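Local coordinates for protein digeranylgeranylglycerophospholipid reductase (Sulfolobus acidocaldarius, PDB 4OPC) that reduces the double bonds of geranylgeranyl chains in archaeal membrane lipid precursors, using bound FAD, to give saturated phytanyl lipids, at residues D8-G13 against K152-A157; K418-L423 against N443-F448. All blocks are in the same frame, centred on the assembly; numbering follows the deposited sequence. Where two conformers were deposited one is given.

Interaction 1 of 2, residues D8-G13 against K152-A157; sequences DVLIIG and KVVVEA. With FDA (dihydroflavine-adenine dinucleotide), chain B.
In the Rossmann-type FAD-binding sheet, strand 9-12 runs parallel to strand 153-156, and the two end together at the adenosine half of the reduced FAD. D8 O forks, accepting K152 N from above its carbonyl plane and, weakly, V153 N. L10 and I12 turn both their backbone N and O toward strand 153-156: L10 N reaches V153 O at 3.1 Å, and L10 O accepts V155 N at 2.8 Å. I12 repeats the pattern two residues on. Its N meets V155 O at 2.9 Å in an almost straight bond (178° at the hydrogen), while its O takes A157 N at 2.8 Å. V9, I11 and G13 bond instead with strand 32-35, on the other flank.

Side chains alternate between the sheet faces. On one, V9 CG1 lies 4.1 Å from V155 CG2, and I11 CG1 runs alongside V155; helix 302-322 covers V9 and V155. On the other, I12 divides its branches. CG1 stands anti to the carbonyl carbon (chi1 -53°), carrying CD1 to 3.6 Å from V154 CG1, whereas CG2 reaches 3.5 Å from N1A of the adenine. An alanine at I12 lacks both branches and would probably open a gap between V154 and the adenine, leaving the base less firmly supported.

G13, the first glycine of an apparent GxGxxG motif, follows directly. Its phi of 110° suits glycine, and a CB would collide with A157 O; without one, G13 CA comes 3.4 Å from FDA O4B. The buried carboxylate of E156 is gripped by the hydroxyls of T158 and S290 and the amides of F164 and R165. Near-straight central bonds thus hold the parallel register, the end ones being more bent, while hydrocarbon, a bare glycine carbon and A157 O meet the cofactor.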
ATOM      1  N   ASP A   8       7.475 -20.536  16.822  1.00 16.06           N
ATOM      2  CA  ASP A   8       6.256 -20.866  16.107  1.00 17.23           C
ATOM      3  C   ASP A   8       6.159 -20.031  14.840  1.00 15.64           C
ATOM      4  O   ASP A   8       5.888 -20.566  13.757  1.00 15.34           O
ATOM      5  CB  ASP A   8       5.038 -20.623  16.987  1.00 17.73           C
ATOM      6  CG  ASP A   8       4.971 -21.591  18.135  1.00 19.47           C
ATOM      7  OD1 ASP A   8       5.289 -22.793  17.936  1.00 21.90           O
ATOM      8  OD2 ASP A   8       4.609 -21.162  19.251  1.00 21.89           O
ATOM      9  N   VAL A   9       6.385 -18.724  14.981  1.00 13.57           N
ATOM     10  CA  VAL A   9       6.265 -17.773  13.877  1.00 12.49           C
ATOM     11  C   VAL A   9       7.472 -16.844  13.874  1.00 12.97           C
ATOM     12  O   VAL A   9       7.901 -16.372  14.941  1.00 14.53           O
ATOM     13  CB  VAL A   9       4.979 -16.911  14.024  1.00 14.46           C
ATOM     14  CG1 VAL A   9       4.850 -15.916  12.884  1.00 15.89           C
ATOM     15  CG2 VAL A   9       3.751 -17.805  14.097  1.00 17.58           C
ATOM     16  N   LEU A  10       8.020 -16.580  12.687  1.00 11.79           N
ATOM     17  CA  LEU A  10       9.043 -15.558  12.496  1.00 12.16           C
ATOM     18  C   LEU A  10       8.493 -14.469  11.584  1.00 10.69           C
ATOM     19  O   LEU A  10       8.082 -14.760  10.454  1.00 12.99           O
ATOM     20  CB  LEU A  10      10.295 -16.167  11.872  1.00 13.50           C
ATOM     21  CG  LEU A  10      11.353 -15.181  11.369  1.00 12.17           C
ATOM     22  CD1 LEU A  10      11.965 -14.383  12.520  1.00 14.25           C
ATOM     23  CD2 LEU A  10      12.425 -15.931  10.609  1.00 14.93           C
ATOM     24  N   ILE A  11       8.488 -13.228  12.067  1.00 10.58           N
ATOM     25  CA  ILE A  11       8.012 -12.090  11.270  1.00 11.02           C
ATOM     26  C   ILE A  11       9.229 -11.304  10.847  1.00 12.71           C
ATOM     27  O   ILE A  11      10.042 -10.904  11.689  1.00 12.08           O
ATOM     28  CB  ILE A  11       7.046 -11.191  12.069  1.00 12.81           C
ATOM     29  CG1 ILE A  11       5.866 -12.017  12.585  1.00 13.62           C
ATOM     30  CG2 ILE A  11       6.561 -10.013  11.203  1.00 12.36           C
ATOM     31  CD1 ILE A  11       5.042 -11.314  13.675  1.00 14.64           C
ATOM     32  N   ILE A  12       9.374 -11.120   9.538  1.00 11.02           N
ATOM     33  CA  ILE A  12      10.533 -10.426   8.992  1.00 12.13           C
ATOM     34  C   ILE A  12      10.095  -9.059   8.510  1.00 11.27           C
ATOM     35  O   ILE A  12       9.430  -8.931   7.471  1.00 11.94           O
ATOM     36  CB  ILE A  12      11.184 -11.202   7.849  1.00 11.41           C
ATOM     37  CG1 ILE A  12      11.498 -12.642   8.275  1.00 12.59           C
ATOM     38  CG2 ILE A  12      12.441 -10.489   7.385  1.00 11.35           C
ATOM     39  CD1 ILE A  12      12.043 -13.492   7.142  1.00 14.71           C
ATOM     40  N   GLY A  13      10.448  -8.047   9.297  1.00 10.88           N
ATOM     41  CA  GLY A  13      10.069  -6.668   9.044  1.00 11.71           C
ATOM     42  C   GLY A  13       9.069  -6.189  10.071  1.00 11.84           C
ATOM     43  O   GLY A  13       8.118  -6.897  10.417  1.00 13.04           O
ATOM     44  N   LYS A 152       7.310 -22.487  12.031  1.00 14.45           N
ATOM     45  CA  LYS A 152       6.268 -23.116  11.217  1.00 13.81           C
ATOM     46  C   LYS A 152       5.817 -22.207  10.074  1.00 14.66           C
ATOM     47  O   LYS A 152       5.469 -22.684   8.994  1.00 14.89           O
ATOM     48  CB  LYS A 152       5.055 -23.521  12.067  1.00 15.54           C
ATOM     49  CG  LYS A 152       5.348 -24.509  13.167  1.00 17.30           C
ATOM     50  CD  LYS A 152       6.231 -25.666  12.691  1.00 22.51           C
ATOM     51  CE  LYS A 152       5.513 -26.608  11.754  1.00 43.78           C
ATOM     52  NZ  LYS A 152       6.395 -27.746  11.353  1.00 47.57           N
ATOM     53  N   VAL A 153       5.772 -20.900  10.330  1.00 12.67           N
ATOM     54  CA  VAL A 153       5.388 -19.923   9.315  0.52 12.46           C
ATOM     55  C   VAL A 153       6.297 -18.707   9.416  1.00 12.56           C
ATOM     56  O   VAL A 153       6.570 -18.206  10.516  1.00 13.59           O
ATOM     57  CB  VAL A 153       3.917 -19.444   9.479  0.52 14.23           C
ATOM     58  CG1 VAL A 153       3.494 -18.578   8.291  0.52 13.76           C
ATOM     59  CG2 VAL A 153       2.965 -20.612   9.623  0.52 19.56           C
ATOM     60  N   VAL A 154       6.780 -18.251   8.271  1.00 11.30           N
ATOM     61  CA  VAL A 154       7.462 -16.973   8.148  1.00 11.27           C
ATOM     62  C   VAL A 154       6.441 -15.968   7.616  1.00 10.81           C
ATOM     63  O   VAL A 154       5.720 -16.256   6.651  1.00 11.99           O
ATOM     64  CB  VAL A 154       8.648 -17.053   7.172  1.00 11.08           C
ATOM     65  CG1 VAL A 154       9.147 -15.654   6.806  1.00 14.15           C
ATOM     66  CG2 VAL A 154       9.797 -17.853   7.771  1.00 13.23           C
ATOM     67  N   VAL A 155       6.357 -14.809   8.259  1.00 11.27           N
ATOM     68  CA  VAL A 155       5.565 -13.705   7.739  1.00 10.93           C
ATOM     69  C   VAL A 155       6.552 -12.754   7.084  1.00 10.61           C
ATOM     70  O   VAL A 155       7.410 -12.174   7.757  1.00 12.64           O
ATOM     71  CB  VAL A 155       4.783 -12.995   8.862  1.00 10.50           C
ATOM     72  CG1 VAL A 155       4.086 -11.765   8.318  1.00 12.84           C
ATOM     73  CG2 VAL A 155       3.775 -13.950   9.488  1.00 13.58           C
ATOM     74  N   GLU A 156       6.477 -12.648   5.759  1.00 10.38           N
ATOM     75  CA  GLU A 156       7.386 -11.819   4.984  1.00 10.55           C
ATOM     76  C   GLU A 156       6.780 -10.425   4.888  1.00 11.66           C
ATOM     77  O   GLU A 156       5.808 -10.201   4.169  1.00 11.08           O
ATOM     78  CB  GLU A 156       7.576 -12.425   3.584  1.00 12.00           C
ATOM     79  CG  GLU A 156       9.001 -12.349   3.038  1.00 13.77           C
ATOM     80  CD  GLU A 156       9.340 -11.033   2.343  1.00 11.90           C
ATOM     81  OE1 GLU A 156       8.677 -10.017   2.615  1.00 12.06           O
ATOM     82  OE2 GLU A 156      10.311 -11.004   1.557  1.00 11.89           O
ATOM     83  N   ALA A 157       7.360  -9.497   5.635  1.00 10.81           N
ATOM     84  CA  ALA A 157       6.842  -8.146   5.760  1.00 10.10           C
ATOM     85  C   ALA A 157       7.969  -7.147   5.489  1.00 10.61           C
ATOM     86  O   ALA A 157       8.099  -6.130   6.177  1.00 10.53           O
ATOM     87  CB  ALA A 157       6.254  -7.945   7.152  1.00 12.05           C
TER
HETATM   88  PA  FDA B 501       7.874  -0.930   5.305  1.00 11.70           P
HETATM   89  O1A FDA B 501       8.796  -0.661   4.180  1.00 12.00           O
HETATM   90  O2A FDA B 501       7.318   0.270   6.062  1.00 12.71           O
HETATM   91  O5B FDA B 501       8.604  -1.860   6.359  1.00 11.03           O
HETATM   92  C5B FDA B 501       9.442  -2.948   5.920  1.00 11.04           C
HETATM   93  C4B FDA B 501      10.411  -3.243   7.034  1.00 11.70           C
HETATM   94  O4B FDA B 501      11.142  -4.447   6.725  1.00 11.74           O
HETATM   95  C3B FDA B 501      11.456  -2.151   7.291  1.00 12.68           C
HETATM   96  O3B FDA B 501      11.367  -1.662   8.628  1.00 12.98           O
HETATM   97  C2B FDA B 501      12.794  -2.831   6.944  1.00 12.65           C
HETATM   98  O2B FDA B 501      13.862  -2.389   7.767  1.00 13.64           O
HETATM   99  C1B FDA B 501      12.470  -4.297   7.187  1.00 11.82           C
HETATM  100  N9A FDA B 501      13.262  -5.282   6.460  1.00 11.73           N
HETATM  101  C8A FDA B 501      13.382  -5.410   5.098  1.00 11.96           C
HETATM  102  N7A FDA B 501      14.097  -6.445   4.721  1.00 11.86           N
HETATM  103  C5A FDA B 501      14.463  -7.043   5.917  1.00 11.31           C
HETATM  104  C6A FDA B 501      15.187  -8.217   6.206  1.00 11.73           C
HETATM  105  N6A FDA B 501      15.648  -9.053   5.274  1.00 13.27           N
HETATM  106  N1A FDA B 501      15.327  -8.560   7.502  1.00 11.89           N
HETATM  107  C2A FDA B 501      14.831  -7.747   8.441  1.00 12.57           C
HETATM  108  N3A FDA B 501      14.099  -6.641   8.290  1.00 12.19           N
HETATM  109  C4A FDA B 501      13.927  -6.358   6.994  1.00 11.53           C
HETATM  110  N1  FDA B 501       0.512   5.029   2.646  1.00 10.95           N
HETATM  111  C2  FDA B 501      -0.506   5.553   3.402  1.00 11.33           C
HETATM  112  O2  FDA B 501      -1.337   4.831   3.944  1.00 11.95           O
HETATM  113  N3  FDA B 501      -0.536   6.915   3.552  1.00 11.51           N
HETATM  114  C4  FDA B 501       0.280   7.840   2.935  1.00 11.85           C
HETATM  115  O4  FDA B 501       0.224   9.022   3.269  1.00 12.91           O
HETATM  116  C4X FDA B 501       1.270   7.252   2.118  1.00 11.30           C
HETATM  117  N5  FDA B 501       2.164   8.062   1.481  1.00 11.23           N
HETATM  118  C5X FDA B 501       3.327   7.537   0.957  1.00 10.87           C
HETATM  119  C6  FDA B 501       4.362   8.371   0.560  1.00 11.82           C
HETATM  120  C7  FDA B 501       5.574   7.866   0.115  1.00 11.46           C
HETATM  121  C7M FDA B 501       6.707   8.815  -0.178  1.00 12.64           C
HETATM  122  C8  FDA B 501       5.747   6.477   0.019  1.00 11.22           C
HETATM  123  C8M FDA B 501       7.080   5.896  -0.394  1.00 13.20           C
HETATM  124  C9  FDA B 501       4.702   5.632   0.398  1.00 10.98           C
HETATM  125  C9A FDA B 501       3.505   6.144   0.885  1.00 10.94           C
HETATM  126  N10 FDA B 501       2.442   5.319   1.318  1.00 10.59           N
HETATM  127  C10 FDA B 501       1.401   5.873   2.031  1.00 11.36           C
HETATM  128  C1' FDA B 501       2.561   3.839   1.315  1.00 10.80           C
HETATM  129  C2' FDA B 501       2.961   3.323   2.710  1.00 11.01           C
HETATM  130  O2' FDA B 501       4.026   4.109   3.252  1.00 11.03           O
HETATM  131  C3' FDA B 501       3.425   1.867   2.627  1.00 11.05           C
HETATM  132  O3' FDA B 501       2.473   1.140   1.863  1.00 10.86           O
HETATM  133  C4' FDA B 501       3.552   1.141   3.975  1.00 11.09           C
HETATM  134  O4' FDA B 501       4.283   1.916   4.923  1.00 11.32           O
HETATM  135  C5' FDA B 501       4.193  -0.217   3.807  1.00 10.85           C
HETATM  136  O5' FDA B 501       4.394  -0.828   5.098  1.00 10.69           O
HETATM  137  P   FDA B 501       5.210  -2.189   5.206  1.00 10.86           P
HETATM  138  O1P FDA B 501       5.221  -2.557   6.632  1.00 10.79           O
HETATM  139  O2P FDA B 501       4.710  -3.221   4.205  1.00 10.79           O
HETATM  140  O3P FDA B 501       6.683  -1.827   4.696  1.00 10.86           O

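Interaction 2 of 2, residues K418-L423 against N443-F448; sequences KKIKEL and NVLTEF
K418 NZ bonds E422 OE2 at 2.9 Å in a salt bridge one turn along helix 410-425, but the pair lies on a flank turned from helix 434-452; K419, I420 and L423 make the contact with V444 and L445. The two short helical segments run nearly antiparallel, at 168°, with their axes 10.8 Å apart.

V444 is the central side chain. Its CG2 is met by L423 CD1 at 3.8 Å, the two side chains sliding past each other in opposite directions, and by K419 CE at 3.9 Å. The lysine can do this because its CG is anti to the backbone N (chi1 178°) and the rest of the chain is extended, which lays its methylenes across the valine methyl. The other methyl, V444 CG1, lies 4.3 Å from I420 CB. Deeper in, I420 CD1 meets L445 CD2 at 4.0 Å, the side chains crossing at about a right angle. I350 of helix 332-357 touches both I420 and L445, extending this apolar layer toward the interior.

At the outer margin, a water 2.8 Å from E447 OE1 is weakly bonded to that oxygen and, at a longer distance, weakly to K419 NZ. K419 NZ and E447 OE1 themselves remain 5.5 Å apart, so any attraction between these opposite charges is probably modest. A polar tie between the same helices runs from W437 NE1 to L423 O. The two segments themselves are joined by methyl and methylene contacts, with the lysine lending its hydrocarbon to the apolar seam and its charge to the solvated border.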
ATOM      1  N   LYS A 418     -15.488  -4.145 -13.481  1.00 21.09           N
ATOM      2  CA  LYS A 418     -16.475  -5.104 -13.015  1.00 21.99           C
ATOM      3  C   LYS A 418     -16.007  -6.529 -13.286  1.00 29.03           C
ATOM      4  O   LYS A 418     -16.122  -7.401 -12.426  1.00 27.76           O
ATOM      5  CB  LYS A 418     -17.822  -4.833 -13.700  1.00 23.10           C
ATOM      6  CG  LYS A 418     -18.934  -5.804 -13.331  1.00 34.61           C
ATOM      7  CD  LYS A 418     -20.264  -5.338 -13.917  1.00 49.81           C
ATOM      8  CE  LYS A 418     -21.355  -6.384 -13.732  1.00 55.76           C
ATOM      9  NZ  LYS A 418     -21.454  -6.835 -12.315  1.00 61.17           N
ATOM     10  N   LYS A 419     -15.446  -6.750 -14.471  1.00 20.03           N
ATOM     11  CA  LYS A 419     -14.968  -8.070 -14.865  1.00 23.47           C
ATOM     12  C   LYS A 419     -13.848  -8.579 -13.956  1.00 19.41           C
ATOM     13  O   LYS A 419     -13.873  -9.727 -13.504  1.00 21.95           O
ATOM     14  CB  LYS A 419     -14.484  -8.061 -16.315  1.00 28.49           C
ATOM     15  CG  LYS A 419     -13.928  -9.399 -16.761  1.00 34.84           C
ATOM     16  CD  LYS A 419     -13.949  -9.560 -18.267  1.00 41.18           C
ATOM     17  CE  LYS A 419     -13.611 -10.997 -18.656  1.00 43.63           C
ATOM     18  NZ  LYS A 419     -13.638 -11.206 -20.129  1.00 56.16           N
ATOM     19  N   ILE A 420     -12.855  -7.741 -13.698  1.00 17.03           N
ATOM     20  CA  ILE A 420     -11.769  -8.170 -12.834  1.00 16.78           C
ATOM     21  C   ILE A 420     -12.259  -8.340 -11.389  1.00 20.86           C
ATOM     22  O   ILE A 420     -11.845  -9.274 -10.705  1.00 19.01           O
ATOM     23  CB  ILE A 420     -10.520  -7.266 -12.973  1.00 16.65           C
ATOM     24  CG1 ILE A 420      -9.257  -8.016 -12.540  1.00 19.68           C
ATOM     25  CG2 ILE A 420     -10.690  -5.965 -12.206  1.00 20.10           C
ATOM     26  CD1 ILE A 420      -7.976  -7.240 -12.795  1.00 20.85           C
ATOM     27  N   LYS A 421     -13.182  -7.489 -10.947  1.00 19.28           N
ATOM     28  CA  LYS A 421     -13.695  -7.604  -9.584  1.00 24.09           C
ATOM     29  C   LYS A 421     -14.376  -8.955  -9.402  1.00 26.66           C
ATOM     30  O   LYS A 421     -14.160  -9.637  -8.394  1.00 26.22           O
ATOM     31  CB  LYS A 421     -14.667  -6.475  -9.246  1.00 26.20           C
ATOM     32  CG  LYS A 421     -15.016  -6.393  -7.763  1.00 38.48           C
ATOM     33  CD  LYS A 421     -14.491  -5.116  -7.134  1.00 50.33           C
ATOM     34  CE  LYS A 421     -15.004  -4.940  -5.719  1.00 54.39           C
ATOM     35  NZ  LYS A 421     -16.480  -4.784  -5.681  1.00 49.96           N
ATOM     36  N   GLU A 422     -15.163  -9.348 -10.399  1.00 22.92           N
ATOM     37  CA  GLU A 422     -15.839 -10.642 -10.397  1.00 26.38           C
ATOM     38  C   GLU A 422     -14.859 -11.818 -10.372  1.00 26.26           C
ATOM     39  O   GLU A 422     -15.102 -12.807  -9.686  1.00 24.10           O
ATOM     40  CB  GLU A 422     -16.794 -10.755 -11.586  1.00 31.39           C
ATOM     41  CG  GLU A 422     -17.991  -9.827 -11.486  1.00 38.41           C
ATOM     42  CD  GLU A 422     -18.874  -9.871 -12.719  1.00 66.37           C
ATOM     43  OE1 GLU A 422     -18.503 -10.556 -13.697  1.00 67.78           O
ATOM     44  OE2 GLU A 422     -19.941  -9.219 -12.710  1.00 68.38           O
ATOM     45  N   LEU A 423     -13.766 -11.718 -11.124  1.00 21.02           N
ATOM     46  CA  LEU A 423     -12.740 -12.750 -11.081  1.00 20.25           C
ATOM     47  C   LEU A 423     -12.185 -12.875  -9.669  1.00 18.06           C
ATOM     48  O   LEU A 423     -11.953 -13.982  -9.184  1.00 19.51           O
ATOM     49  CB  LEU A 423     -11.593 -12.453 -12.051  1.00 21.40           C
ATOM     50  CG  LEU A 423     -11.756 -12.954 -13.485  1.00 28.95           C
ATOM     51  CD1 LEU A 423     -10.616 -12.451 -14.342  1.00 27.36           C
ATOM     52  CD2 LEU A 423     -11.804 -14.475 -13.502  1.00 35.06           C
ATOM     53  N   ASN A 443      -5.006 -12.195 -18.750  1.00 21.39           N
ATOM     54  CA  ASN A 443      -5.662 -11.919 -20.027  1.00 25.62           C
ATOM     55  C   ASN A 443      -6.528 -10.657 -19.991  1.00 22.07           C
ATOM     56  O   ASN A 443      -6.514  -9.861 -20.934  1.00 24.43           O
ATOM     57  CB  ASN A 443      -6.469 -13.127 -20.518  1.00 25.93           C
ATOM     58  CG  ASN A 443      -5.586 -14.279 -20.951  1.00 38.74           C
ATOM     59  OD1 ASN A 443      -4.386 -14.108 -21.171  1.00 43.30           O
ATOM     60  ND2 ASN A 443      -6.179 -15.464 -21.085  1.00 42.85           N
ATOM     61  N   VAL A 444      -7.268 -10.468 -18.905  1.00 21.39           N
ATOM     62  CA  VAL A 444      -8.079  -9.265 -18.751  1.00 21.86           C
ATOM     63  C   VAL A 444      -7.188  -8.026 -18.794  1.00 20.86           C
ATOM     64  O   VAL A 444      -7.495  -7.043 -19.469  1.00 19.94           O
ATOM     65  CB  VAL A 444      -8.887  -9.290 -17.433  1.00 22.70           C
ATOM     66  CG1 VAL A 444      -9.506  -7.925 -17.146  1.00 24.10           C
ATOM     67  CG2 VAL A 444      -9.949 -10.374 -17.479  1.00 24.61           C
ATOM     68  N   LEU A 445      -6.066  -8.080 -18.087  1.00 19.78           N
ATOM     69  CA  LEU A 445      -5.139  -6.955 -18.055  1.00 19.13           C
ATOM     70  C   LEU A 445      -4.478  -6.701 -19.412  1.00 19.60           C
ATOM     71  O   LEU A 445      -4.379  -5.553 -19.841  1.00 20.93           O
ATOM     72  CB  LEU A 445      -4.075  -7.186 -16.983  1.00 18.16           C
ATOM     73  CG  LEU A 445      -4.617  -7.203 -15.560  1.00 18.70           C
ATOM     74  CD1 LEU A 445      -3.553  -7.684 -14.595  1.00 18.98           C
ATOM     75  CD2 LEU A 445      -5.089  -5.822 -15.151  1.00 22.22           C
ATOM     76  N   THR A 446      -4.033  -7.762 -20.078  1.00 21.07           N
ATOM     77  CA  THR A 446      -3.430  -7.647 -21.405  1.00 22.27           C
ATOM     78  C   THR A 446      -4.393  -6.986 -22.389  1.00 24.76           C
ATOM     79  O   THR A 446      -4.022  -6.051 -23.112  1.00 25.26           O
ATOM     80  CB  THR A 446      -3.012  -9.025 -21.961  1.00 24.08           C
ATOM     81  OG1 THR A 446      -2.014  -9.597 -21.105  1.00 33.49           O
ATOM     82  CG2 THR A 446      -2.445  -8.888 -23.370  1.00 32.20           C
ATOM     83  N   GLU A 447      -5.630  -7.469 -22.419  1.00 25.56           N
ATOM     84  CA  GLU A 447      -6.640  -6.901 -23.307  1.00 25.06           C
ATOM     85  C   GLU A 447      -6.947  -5.455 -22.939  1.00 21.69           C
ATOM     86  O   GLU A 447      -7.128  -4.608 -23.815  1.00 22.80           O
ATOM     87  CB  GLU A 447      -7.925  -7.724 -23.269  1.00 27.39           C
ATOM     88  CG  GLU A 447      -7.798  -9.130 -23.805  1.00 37.39           C
ATOM     89  CD  GLU A 447      -9.103  -9.897 -23.715  1.00 66.97           C
ATOM     90  OE1 GLU A 447     -10.167  -9.297 -23.990  1.00 66.27           O
ATOM     91  OE2 GLU A 447      -9.067 -11.097 -23.363  1.00 68.33           O
ATOM     92  N   PHE A 448      -7.002  -5.160 -21.645  1.00 20.20           N
ATOM     93  CA  PHE A 448      -7.277  -3.794 -21.234  1.00 18.37           C
ATOM     94  C   PHE A 448      -6.157  -2.838 -21.639  1.00 23.76           C
ATOM     95  O   PHE A 448      -6.418  -1.759 -22.162  1.00 20.13           O
ATOM     96  CB  PHE A 448      -7.555  -3.689 -19.731  1.00 17.19           C
ATOM     97  CG  PHE A 448      -7.876  -2.291 -19.298  1.00 17.53           C
ATOM     98  CD1 PHE A 448      -9.092  -1.726 -19.636  1.00 18.66           C
ATOM     99  CD2 PHE A 448      -6.945  -1.520 -18.623  1.00 18.95           C
ATOM    100  CE1 PHE A 448      -9.396  -0.429 -19.281  1.00 20.95           C
ATOM    101  CE2 PHE A 448      -7.240  -0.220 -18.266  1.00 19.97           C
ATOM    102  CZ  PHE A 448      -8.462   0.326 -18.593  1.00 20.54           C
TER
HETATM  103  O   HOH W   1     -11.038  -9.183 -21.304  1.00 42.25           O

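In the fold
The two contacts lie in separate parts of the monomer, with centres about 32 Å apart, without contact between them. Interaction 1 joins neighbouring strands of the buried nucleotide-binding sheet and reaches the cofactor; interaction 2 pairs two helices near the C-terminus, partly buried and remote from the FAD and lipid sites. They share no secondary-structure element, and the chain completes the first before the second begins. Their chemistry differs accordingly: backbone hydrogen bonds set the strand register, with mostly apolar side chains on both faces, whereas the helical segments face each other through side chains, with backbone bonds running within each helix. Burial is also greater in 8-13/152-157, 480 against 197 Å².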